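Cys-Gly metallodipeptidase DUG1 (PDB 4G1P) hydrolyses the dipeptide Cys-Gly as a zinc- or manganese-dependent metallopeptidase of the M20A family and is the catalytic component of the yeast glutathione-degrading complex. Local coordinates at residues Q157-N162 / A470-Y475; Y202-K207 / I285-E290; Y220-I225 / K340-F345. All blocks are in the same frame, centred on the assembly; numbering follows the deposited sequence.

In the fold
The chain enters contact 1 with residues 157-162, in the loop between helix 135-154 and strand 162-168 of the six-stranded mixed sheet. That contact closes only when helix 458-477 brings residues 470-475 back to it near the C terminus. Contacts 2 and 3 both fall within that long excursion, and they cross each other. Residues 202-207 open contact 2 on the way to strand 210-226, whose residues 220-225 open contact 3. Residues 285-290 then close contact 2, tying the loop before strand 210-226 to the start of helix 289-296. Residues 340-345 close contact 3 within the second sheet. Contacts 1 and 3 lie on opposite sides of the chain's centre, with centres about 48 Å apart.

Contact 1 (Q157-N162 / A470-Y475); sequences QEFPVN and AYLQYY
The Phe159 ring meets the last helix of the chain through its far end, where CZ lies 3.7 Å from CD1 of Leu472. Phe152 and Phe88 both meet it edge-to-face, so it packs among aromatic rings. The pyrrolidine ring of Pro160 sits directly against the helix. Its CG lies 3.7 Å from the backbone C of Leu472. The amide of Gln473 comes to the CB-CG edge of this ring, with OE1 3.5 Å from Pro160 CB. The NE2 of that amide is hydrogen-bonded to Glu477, one turn further along the helix.

Leu472 is the residue shared by all three apolar contacts. Its CB backs onto Pro160, and its two methyls part company beyond CG. CD1 goes to Phe159, while CD2 stands 4.0 Å from CG2 of Val161. The Val161 and Leu472 side chains cross at about a right angle. The other Val161 methyl, CG1, lies 3.8 Å from Leu472 O. Gln473 bends at chi2 (58°), which brings its amide round to the proline.

This is loop-on-helix packing in the alpha/beta scaffold of the M20 peptidase. It joins the loop between helix 135-154 and strand 162-168 to helix 458-477. Val161 also touches Val97 of strand 96-102, so the loop packs on the sheet as well. The contact is buried and lies away from the metal site.

The chemistry is mostly apolar, though two oxygens, Gln473 OE1 and Leu472 O, also lie against carbon. No polar pair bonds across the two segments, so the fit rests on van der Waals packing and hydrophobic burial rather than on directed bonds.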
loop_
_atom_site.group_PDB
_atom_site.type_symbol
_atom_site.label_atom_id
_atom_site.label_comp_id
_atom_site.label_asym_id
_atom_site.label_seq_id
_atom_site.Cartn_x
_atom_site.Cartn_y
_atom_site.Cartn_z
ATOM N N GLN A 157 -51.845 2.631 12.187
ATOM C CA GLN A 157 -51.602 2.945 13.582
ATOM C C GLN A 157 -50.948 4.328 13.732
ATOM O O GLN A 157 -50.140 4.745 12.905
ATOM C CB GLN A 157 -50.712 1.859 14.155
ATOM C CG GLN A 157 -51.231 1.205 15.393
ATOM C CD GLN A 157 -52.640 0.623 15.282
ATOM O OE1 GLN A 157 -53.362 0.554 16.279
ATOM N NE2 GLN A 157 -53.025 0.183 14.085
ATOM N N GLU A 158 -51.305 5.049 14.785
ATOM C CA GLU A 158 -50.783 6.401 14.982
ATOM C C GLU A 158 -49.280 6.403 15.279
ATOM O O GLU A 158 -48.819 5.686 16.171
ATOM C CB GLU A 158 -51.540 7.090 16.115
ATOM C CG GLU A 158 -51.345 8.583 16.163
ATOM C CD GLU A 158 -52.077 9.222 17.323
ATOM O OE1 GLU A 158 -53.050 8.618 17.831
ATOM O OE2 GLU A 158 -51.677 10.331 17.732
ATOM N N PHE A 159 -48.516 7.200 14.534
ATOM C CA PHE A 159 -47.082 7.312 14.797
ATOM C C PHE A 159 -46.869 8.047 16.122
ATOM O O PHE A 159 -47.407 9.127 16.327
ATOM C CB PHE A 159 -46.351 8.015 13.650
ATOM C CG PHE A 159 -44.855 7.802 13.670
ATOM C CD1 PHE A 159 -44.320 6.546 13.457
ATOM C CD2 PHE A 159 -43.994 8.853 13.915
ATOM C CE1 PHE A 159 -42.965 6.349 13.482
ATOM C CE2 PHE A 159 -42.635 8.660 13.936
ATOM C CZ PHE A 159 -42.116 7.406 13.725
ATOM N N PRO A 160 -46.090 7.454 17.035
ATOM C CA PRO A 160 -46.110 7.945 18.414
ATOM C C PRO A 160 -45.311 9.220 18.678
ATOM O O PRO A 160 -45.503 9.822 19.736
ATOM C CB PRO A 160 -45.526 6.772 19.204
ATOM C CG PRO A 160 -44.663 6.061 18.227
ATOM C CD PRO A 160 -45.325 6.203 16.896
ATOM N N VAL A 161 -44.425 9.629 17.773
ATOM C CA VAL A 161 -43.640 10.837 18.020
ATOM C C VAL A 161 -43.488 11.669 16.758
ATOM O O VAL A 161 -43.927 11.266 15.703
ATOM C CB VAL A 161 -42.214 10.526 18.567
ATOM C CG1 VAL A 161 -42.256 9.641 19.820
ATOM C CG2 VAL A 161 -41.342 9.905 17.473
ATOM N N ASN A 162 -42.875 12.840 16.878
ATOM C CA ASN A 162 -42.426 13.568 15.707
ATOM C C ASN A 162 -40.991 13.160 15.419
ATOM O O ASN A 162 -40.113 13.363 16.253
ATOM C CB ASN A 162 -42.498 15.071 15.933
ATOM C CG ASN A 162 -43.894 15.538 16.305
ATOM O OD1 ASN A 162 -44.853 15.358 15.555
ATOM N ND2 ASN A 162 -44.013 16.136 17.474
ATOM N N ALA A 470 -41.165 -0.290 18.948
ATOM C CA ALA A 470 -41.673 -0.326 20.308
ATOM C C ALA A 470 -41.012 0.762 21.138
ATOM O O ALA A 470 -41.657 1.404 21.971
ATOM C CB ALA A 470 -41.465 -1.684 20.935
ATOM N N TYR A 471 -39.726 0.976 20.890
ATOM C CA TYR A 471 -39.001 2.032 21.582
ATOM C C TYR A 471 -39.630 3.411 21.366
ATOM O O TYR A 471 -39.847 4.137 22.328
ATOM C CB TYR A 471 -37.517 2.033 21.203
ATOM C CG TYR A 471 -36.928 3.403 21.209
ATOM C CD1 TYR A 471 -36.575 4.019 22.394
ATOM C CD2 TYR A 471 -36.744 4.098 20.028
ATOM C CE1 TYR A 471 -36.048 5.288 22.397
ATOM C CE2 TYR A 471 -36.222 5.357 20.023
ATOM C CZ TYR A 471 -35.872 5.947 21.208
ATOM O OH TYR A 471 -35.349 7.209 21.201
ATOM N N LEU A 472 -39.932 3.777 20.125
ATOM C CA LEU A 472 -40.615 5.050 19.889
ATOM C C LEU A 472 -41.975 5.086 20.606
ATOM O O LEU A 472 -42.369 6.099 21.172
ATOM C CB LEU A 472 -40.787 5.338 18.389
ATOM C CG LEU A 472 -39.513 5.587 17.567
ATOM C CD1 LEU A 472 -39.815 5.645 16.081
ATOM C CD2 LEU A 472 -38.822 6.866 17.994
ATOM N N GLN A 473 -42.682 3.967 20.580
ATOM C CA GLN A 473 -43.979 3.892 21.206
ATOM C C GLN A 473 -43.866 4.070 22.717
ATOM O O GLN A 473 -44.571 4.898 23.311
ATOM C CB GLN A 473 -44.647 2.557 20.881
ATOM C CG GLN A 473 -46.022 2.403 21.511
ATOM C CD GLN A 473 -46.982 3.501 21.085
ATOM O OE1 GLN A 473 -47.178 3.741 19.897
ATOM N NE2 GLN A 473 -47.576 4.174 22.054
ATOM N N TYR A 474 -42.981 3.298 23.339
ATOM C CA TYR A 474 -42.850 3.354 24.786
ATOM C C TYR A 474 -42.324 4.700 25.248
ATOM O O TYR A 474 -42.798 5.251 26.248
ATOM C CB TYR A 474 -41.950 2.251 25.307
ATOM C CG TYR A 474 -42.571 0.888 25.243
ATOM C CD1 TYR A 474 -43.952 0.728 25.244
ATOM C CD2 TYR A 474 -41.776 -0.246 25.167
ATOM C CE1 TYR A 474 -44.524 -0.542 25.177
ATOM C CE2 TYR A 474 -42.330 -1.507 25.102
ATOM C CZ TYR A 474 -43.699 -1.654 25.108
ATOM O OH TYR A 474 -44.229 -2.923 25.032
ATOM N N TYR A 475 -41.340 5.223 24.529
ATOM C CA TYR A 475 -40.807 6.525 24.867
ATOM C C TYR A 475 -41.933 7.559 24.877
ATOM O O TYR A 475 -42.034 8.364 25.811
ATOM C CB TYR A 475 -39.661 6.937 23.935
ATOM C CG TYR A 475 -39.137 8.311 24.261
ATOM C CD1 TYR A 475 -38.375 8.526 25.397
ATOM C CD2 TYR A 475 -39.449 9.403 23.465
ATOM C CE1 TYR A 475 -37.915 9.780 25.717
ATOM C CE2 TYR A 475 -38.990 10.667 23.779
ATOM C CZ TYR A 475 -38.225 10.843 24.906
ATOM O OH TYR A 475 -37.764 12.092 25.222
#

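Contact 2 (Y202-K207 / I285-E290); sequences YWLGTK and IEFSVE
Leu204 and Phe287 are brought together by side chains that both leave the backbone with CG trans to their own N (chi1 173° and -165°). At Leu204 this sends CG and CD2 across to the phenylalanine, and at Phe287 it brings the ring up to the leucine. The contact joins two loops in the M20 peptidase fold, an alpha/beta catalytic domain with a lid domain. Residues 202-207 lead from strand 195-198 of the catalytic sheet to strand 210-226. Residues 285-290 run into helix 289-296, with Ser288 as its N-cap.

Leu204 does most of the touching. Its CD2 lies 3.7 Å from CB of Phe287 and 3.8 Å from CG2 of Ile285, so one methyl touches both residues. The same methyl is 3.9 Å from Glu286 O. The leucine CG is 3.7 Å from Phe287 CD1, and CD1 of the leucine stands over one face of the ring. The two side chains cross at a slant.

Helix 306-314 packs on all three apolar residues, with Leu310 at Leu204, Trp314 at Ile285 and Arg313 at Phe287. Glu286 turns its carboxylate elsewhere, to a salt bridge with Lys208. Beyond the contact, the hydroxyl of Ser288 is hydrogen-bonded to Glu291 in the first turn of the helix.

An alanine at Phe287 would keep CB beside the leucine methyl but lose the ring, which would probably leave CG and CD1 of Leu204 without the surface they pack on.

The contact is apolar and only partly buried, away from the catalytic site. Gly205 adds its backbone to the packing, and it is also tied by a backbone hydrogen bond to Gly445. Its CA lies at the edge of the phenylalanine ring, near the ring plane and 4.5 Å from CE1 of Phe287.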
loop_
_atom_site.group_PDB
_atom_site.type_symbol
_atom_site.label_atom_id
_atom_site.label_comp_id
_atom_site.label_asym_id
_atom_site.label_seq_id
_atom_site.Cartn_x
_atom_site.Cartn_y
_atom_site.Cartn_z
ATOM N N TYR A 202 -23.255 -2.282 17.347
ATOM C CA TYR A 202 -23.606 -3.706 17.282
ATOM C C TYR A 202 -23.741 -4.279 18.666
ATOM O O TYR A 202 -23.246 -3.695 19.626
ATOM C CB TYR A 202 -22.509 -4.474 16.528
ATOM C CG TYR A 202 -21.877 -3.602 15.485
ATOM C CD1 TYR A 202 -20.785 -2.792 15.799
ATOM C CD2 TYR A 202 -22.421 -3.515 14.211
ATOM C CE1 TYR A 202 -20.235 -1.943 14.851
ATOM C CE2 TYR A 202 -21.875 -2.678 13.263
ATOM C CZ TYR A 202 -20.785 -1.893 13.580
ATOM O OH TYR A 202 -20.244 -1.049 12.630
ATOM N N TRP A 203 -24.394 -5.436 18.757
ATOM C CA TRP A 203 -24.406 -6.214 19.986
ATOM C C TRP A 203 -22.979 -6.549 20.297
ATOM O O TRP A 203 -22.139 -6.609 19.403
ATOM C CB TRP A 203 -25.143 -7.535 19.798
ATOM C CG TRP A 203 -26.592 -7.416 19.554
ATOM C CD1 TRP A 203 -27.327 -6.270 19.520
ATOM C CD2 TRP A 203 -27.506 -8.491 19.312
ATOM N NE1 TRP A 203 -28.646 -6.563 19.263
ATOM C CE2 TRP A 203 -28.782 -7.921 19.130
ATOM C CE3 TRP A 203 -27.369 -9.877 19.223
ATOM C CZ2 TRP A 203 -29.914 -8.690 18.878
ATOM C CZ3 TRP A 203 -28.492 -10.638 18.969
ATOM C CH2 TRP A 203 -29.749 -10.042 18.802
ATOM N N LEU A 204 -22.706 -6.792 21.564
ATOM C CA LEU A 204 -21.385 -7.223 21.987
ATOM C C LEU A 204 -20.979 -8.538 21.314
ATOM O O LEU A 204 -19.849 -8.706 20.850
ATOM C CB LEU A 204 -21.396 -7.400 23.502
ATOM C CG LEU A 204 -20.144 -8.002 24.113
ATOM C CD1 LEU A 204 -19.008 -7.043 23.880
ATOM C CD2 LEU A 204 -20.391 -8.236 25.596
ATOM N N GLY A 205 -21.914 -9.473 21.280
ATOM C CA GLY A 205 -21.646 -10.807 20.792
ATOM C C GLY A 205 -22.690 -11.106 19.754
ATOM O O GLY A 205 -23.154 -10.190 19.070
ATOM N N THR A 206 -23.087 -12.368 19.644
ATOM C CA THR A 206 -24.016 -12.747 18.595
ATOM C C THR A 206 -25.355 -13.294 19.086
ATOM O O THR A 206 -26.218 -13.614 18.279
ATOM C CB THR A 206 -23.394 -13.793 17.680
ATOM O OG1 THR A 206 -23.221 -15.012 18.409
ATOM C CG2 THR A 206 -22.045 -13.309 17.146
ATOM N N LYS A 207 -25.538 -13.388 20.397
ATOM C CA LYS A 207 -26.675 -14.128 20.951
ATOM C C LYS A 207 -27.659 -13.271 21.742
ATOM O O LYS A 207 -28.812 -13.642 21.895
ATOM C CB LYS A 207 -26.175 -15.243 21.862
ATOM C CG LYS A 207 -24.912 -15.947 21.370
ATOM C CD LYS A 207 -24.018 -16.344 22.545
ATOM C CE LYS A 207 -22.860 -17.205 22.082
ATOM N NZ LYS A 207 -23.354 -18.350 21.267
ATOM N N ILE A 285 -22.665 -9.392 32.581
ATOM C CA ILE A 285 -22.675 -9.214 31.170
ATOM C C ILE A 285 -22.482 -10.636 30.771
ATOM O O ILE A 285 -21.971 -11.406 31.515
ATOM C CB ILE A 285 -21.783 -8.086 30.668
ATOM C CG1 ILE A 285 -22.531 -6.792 30.783
ATOM C CG2 ILE A 285 -21.390 -8.306 29.230
ATOM C CD1 ILE A 285 -21.632 -5.617 30.843
ATOM N N GLU A 286 -22.924 -10.994 29.590
ATOM C CA GLU A 286 -22.579 -12.272 29.051
ATOM C C GLU A 286 -21.582 -12.150 27.963
ATOM O O GLU A 286 -21.844 -11.595 26.947
ATOM C CB GLU A 286 -23.794 -12.984 28.524
ATOM C CG GLU A 286 -25.072 -12.520 29.150
ATOM C CD GLU A 286 -26.073 -13.627 29.317
ATOM O OE1 GLU A 286 -25.985 -14.603 28.578
ATOM O OE2 GLU A 286 -26.924 -13.514 30.186
ATOM N N PHE A 287 -20.420 -12.691 28.198
ATOM C CA PHE A 287 -19.385 -12.714 27.171
ATOM C C PHE A 287 -18.227 -13.607 27.570
ATOM O O PHE A 287 -17.894 -13.724 28.748
ATOM C CB PHE A 287 -18.853 -11.316 26.899
ATOM C CG PHE A 287 -18.063 -11.215 25.638
ATOM C CD1 PHE A 287 -18.680 -11.378 24.409
ATOM C CD2 PHE A 287 -16.709 -10.940 25.673
ATOM C CE1 PHE A 287 -17.956 -11.276 23.236
ATOM C CE2 PHE A 287 -15.974 -10.836 24.508
ATOM C CZ PHE A 287 -16.597 -11.002 23.289
ATOM N N SER A 288 -17.603 -14.225 26.579
ATOM C CA SER A 288 -16.454 -15.074 26.822
ATOM C C SER A 288 -15.471 -14.953 25.666
ATOM O O SER A 288 -15.842 -14.563 24.546
ATOM C CB SER A 288 -16.903 -16.510 26.928
ATOM O OG SER A 288 -17.426 -16.911 25.679
ATOM N N VAL A 289 -14.219 -15.304 25.943
ATOM C CA VAL A 289 -13.156 -15.208 24.961
ATOM C C VAL A 289 -13.450 -16.118 23.770
ATOM O O VAL A 289 -13.046 -15.829 22.644
ATOM C CB VAL A 289 -11.775 -15.518 25.591
ATOM C CG1 VAL A 289 -11.653 -16.993 25.917
ATOM C CG2 VAL A 289 -10.646 -15.073 24.670
ATOM N N GLU A 290 -14.189 -17.197 24.016
ATOM C CA GLU A 290 -14.583 -18.110 22.947
ATOM C C GLU A 290 -15.404 -17.375 21.913
ATOM O O GLU A 290 -15.310 -17.651 20.723
ATOM C CB GLU A 290 -15.404 -19.272 23.495
ATOM C CG GLU A 290 -14.596 -20.331 24.212
ATOM C CD GLU A 290 -13.972 -19.826 25.505
ATOM O OE1 GLU A 290 -14.568 -18.934 26.166
ATOM O OE2 GLU A 290 -12.877 -20.326 25.849
#

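Contact 3 (Y220-I225 / K340-F345); sequences YYQTII and KVFGKF
Gln222 runs alongside Lys344 and Phe342 of the opposing strand. Its CB lies 3.7 Å from Gly343 O and 3.9 Å from CD of Lys344. With CG between the backbone N and the carbonyl carbon (chi1 63°) and the chain extended, the amide stands beside both. CD comes to 4.0 Å from CD2 of Phe342, with amide and ring planes 40° apart. OE1 is 3.6 Å from CE of Lys344 and 3.7 Å from CD2 of Phe342, and NE2 is hydrogen-bonded to Glu382 of strand 378-391.

Strands 210-226 and 340-349 form an antiparallel pair in the sheet of the M20 lid domain, probably the part that dimerises. Tyr221 with Phe345, Thr223 with Gly343 and Ile225 with Val341 are the hydrogen-bonded pairs, giving six backbone bonds.

On the face with Gln222, Ile224 CG2 makes a CH-pi contact over the Phe342 ring, 4.1 Å from its centroid. On the other face, Tyr221 CB lies over the Phe345 ring. Thr223 OG1, hydrogen-bonded to Thr381 OG1, is at that ring's edge, 3.5 Å from CE1 of Phe345. Helix 355-371 packs on this side. Lys344 NZ forms a salt bridge with Glu325 and a hydrogen bond with Gly332 O of the second subunit.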
loop_
_atom_site.group_PDB
_atom_site.type_symbol
_atom_site.label_atom_id
_atom_site.label_comp_id
_atom_site.label_asym_id
_atom_site.label_seq_id
_atom_site.Cartn_x
_atom_site.Cartn_y
_atom_site.Cartn_z
ATOM N N TYR A 220 -6.887 9.952 14.997
ATOM C CA TYR A 220 -6.195 9.282 13.910
ATOM C C TYR A 220 -4.993 10.105 13.471
ATOM O O TYR A 220 -5.131 11.280 13.100
ATOM C CB TYR A 220 -7.143 9.030 12.743
ATOM C CG TYR A 220 -6.726 7.885 11.853
ATOM C CD1 TYR A 220 -5.666 8.018 10.971
ATOM C CD2 TYR A 220 -7.392 6.673 11.892
ATOM C CE1 TYR A 220 -5.279 6.971 10.153
ATOM C CE2 TYR A 220 -7.015 5.625 11.079
ATOM C CZ TYR A 220 -5.952 5.780 10.209
ATOM O OH TYR A 220 -5.572 4.750 9.382
ATOM N N TYR A 221 -3.820 9.482 13.520
ATOM C CA TYR A 221 -2.566 10.178 13.231
ATOM C C TYR A 221 -1.830 9.611 12.020
ATOM O O TYR A 221 -1.979 8.431 11.658
ATOM C CB TYR A 221 -1.631 10.147 14.450
ATOM C CG TYR A 221 -2.215 10.795 15.676
ATOM C CD1 TYR A 221 -2.209 12.167 15.823
ATOM C CD2 TYR A 221 -2.789 10.032 16.681
ATOM C CE1 TYR A 221 -2.755 12.768 16.937
ATOM C CE2 TYR A 221 -3.341 10.620 17.801
ATOM C CZ TYR A 221 -3.325 11.990 17.924
ATOM O OH TYR A 221 -3.873 12.588 19.042
ATOM N N GLN A 222 -1.032 10.469 11.400
ATOM C CA GLN A 222 -0.073 10.023 10.401
ATOM C C GLN A 222 1.291 10.611 10.723
ATOM O O GLN A 222 1.424 11.818 10.947
ATOM C CB GLN A 222 -0.513 10.384 8.971
ATOM C CG GLN A 222 -0.628 11.866 8.683
ATOM C CD GLN A 222 -1.066 12.147 7.260
ATOM O OE1 GLN A 222 -1.364 11.233 6.494
ATOM N NE2 GLN A 222 -1.106 13.420 6.899
ATOM N N THR A 223 2.295 9.745 10.784
ATOM C CA THR A 223 3.670 10.202 10.955
ATOM C C THR A 223 4.336 10.281 9.587
ATOM O O THR A 223 4.407 9.279 8.875
ATOM C CB THR A 223 4.478 9.279 11.896
ATOM O OG1 THR A 223 4.033 9.471 13.239
ATOM C CG2 THR A 223 5.958 9.605 11.836
ATOM N N ILE A 224 4.805 11.475 9.222
ATOM C CA ILE A 224 5.376 11.702 7.896
ATOM C C ILE A 224 6.897 11.833 7.928
ATOM O O ILE A 224 7.434 12.697 8.609
ATOM C CB ILE A 224 4.787 12.951 7.240
ATOM C CG1 ILE A 224 3.283 13.035 7.520
ATOM C CG2 ILE A 224 5.064 12.933 5.755
ATOM C CD1 ILE A 224 2.619 14.299 6.980
ATOM N N ILE A 225 7.579 10.958 7.196
ATOM C CA ILE A 225 9.034 11.001 7.096
ATOM C C ILE A 225 9.455 11.123 5.639
ATOM O O ILE A 225 9.063 10.305 4.794
ATOM C CB ILE A 225 9.678 9.764 7.711
ATOM C CG1 ILE A 225 9.344 9.678 9.195
ATOM C CG2 ILE A 225 11.183 9.812 7.544
ATOM C CD1 ILE A 225 9.879 8.430 9.865
ATOM N N LYS A 340 9.018 9.503 0.479
ATOM C CA LYS A 340 8.163 10.127 1.480
ATOM C C LYS A 340 7.030 9.192 1.895
ATOM O O LYS A 340 6.131 8.893 1.106
ATOM C CB LYS A 340 7.622 11.449 0.938
ATOM C CG LYS A 340 6.763 12.259 1.899
ATOM C CD LYS A 340 6.379 13.587 1.241
ATOM C CE LYS A 340 5.486 14.417 2.130
ATOM N NZ LYS A 340 5.294 15.801 1.610
ATOM N N VAL A 341 7.092 8.738 3.144
ATOM C CA VAL A 341 6.158 7.759 3.681
ATOM C C VAL A 341 5.271 8.302 4.822
ATOM O O VAL A 341 5.670 9.188 5.575
ATOM C CB VAL A 341 6.911 6.534 4.195
ATOM C CG1 VAL A 341 7.436 5.724 3.045
ATOM C CG2 VAL A 341 8.042 6.956 5.095
ATOM N N PHE A 342 4.067 7.758 4.947
ATOM C CA PHE A 342 3.127 8.194 5.971
ATOM C C PHE A 342 2.715 6.968 6.761
ATOM O O PHE A 342 2.073 6.065 6.215
ATOM C CB PHE A 342 1.869 8.819 5.360
ATOM C CG PHE A 342 2.136 9.911 4.360
ATOM C CD1 PHE A 342 2.654 9.621 3.095
ATOM C CD2 PHE A 342 1.814 11.226 4.654
ATOM C CE1 PHE A 342 2.879 10.626 2.162
ATOM C CE2 PHE A 342 2.036 12.241 3.719
ATOM C CZ PHE A 342 2.568 11.937 2.475
ATOM N N GLY A 343 3.090 6.924 8.036
ATOM C CA GLY A 343 2.670 5.839 8.905
ATOM C C GLY A 343 1.311 6.138 9.525
ATOM O O GLY A 343 1.112 7.210 10.101
ATOM N N LYS A 344 0.380 5.197 9.398
ATOM C CA LYS A 344 -0.984 5.398 9.880
ATOM C C LYS A 344 -1.236 4.673 11.208
ATOM O O LYS A 344 -0.997 3.471 11.334
ATOM C CB LYS A 344 -1.989 4.936 8.820
ATOM C CG LYS A 344 -1.769 5.557 7.436
ATOM C CD LYS A 344 -2.002 7.055 7.467
ATOM C CE LYS A 344 -1.737 7.706 6.130
ATOM N NZ LYS A 344 -2.581 7.147 5.069
ATOM N N PHE A 345 -1.703 5.414 12.204
ATOM C CA PHE A 345 -2.060 4.820 13.498
ATOM C C PHE A 345 -3.106 5.655 14.255
ATOM O O PHE A 345 -3.138 6.890 14.178
ATOM C CB PHE A 345 -0.813 4.601 14.370
ATOM C CG PHE A 345 -0.173 5.874 14.840
ATOM C CD1 PHE A 345 0.664 6.593 14.008
ATOM C CD2 PHE A 345 -0.407 6.354 16.112
ATOM C CE1 PHE A 345 1.257 7.762 14.440
ATOM C CE2 PHE A 345 0.178 7.530 16.547
ATOM C CZ PHE A 345 1.015 8.231 15.711
#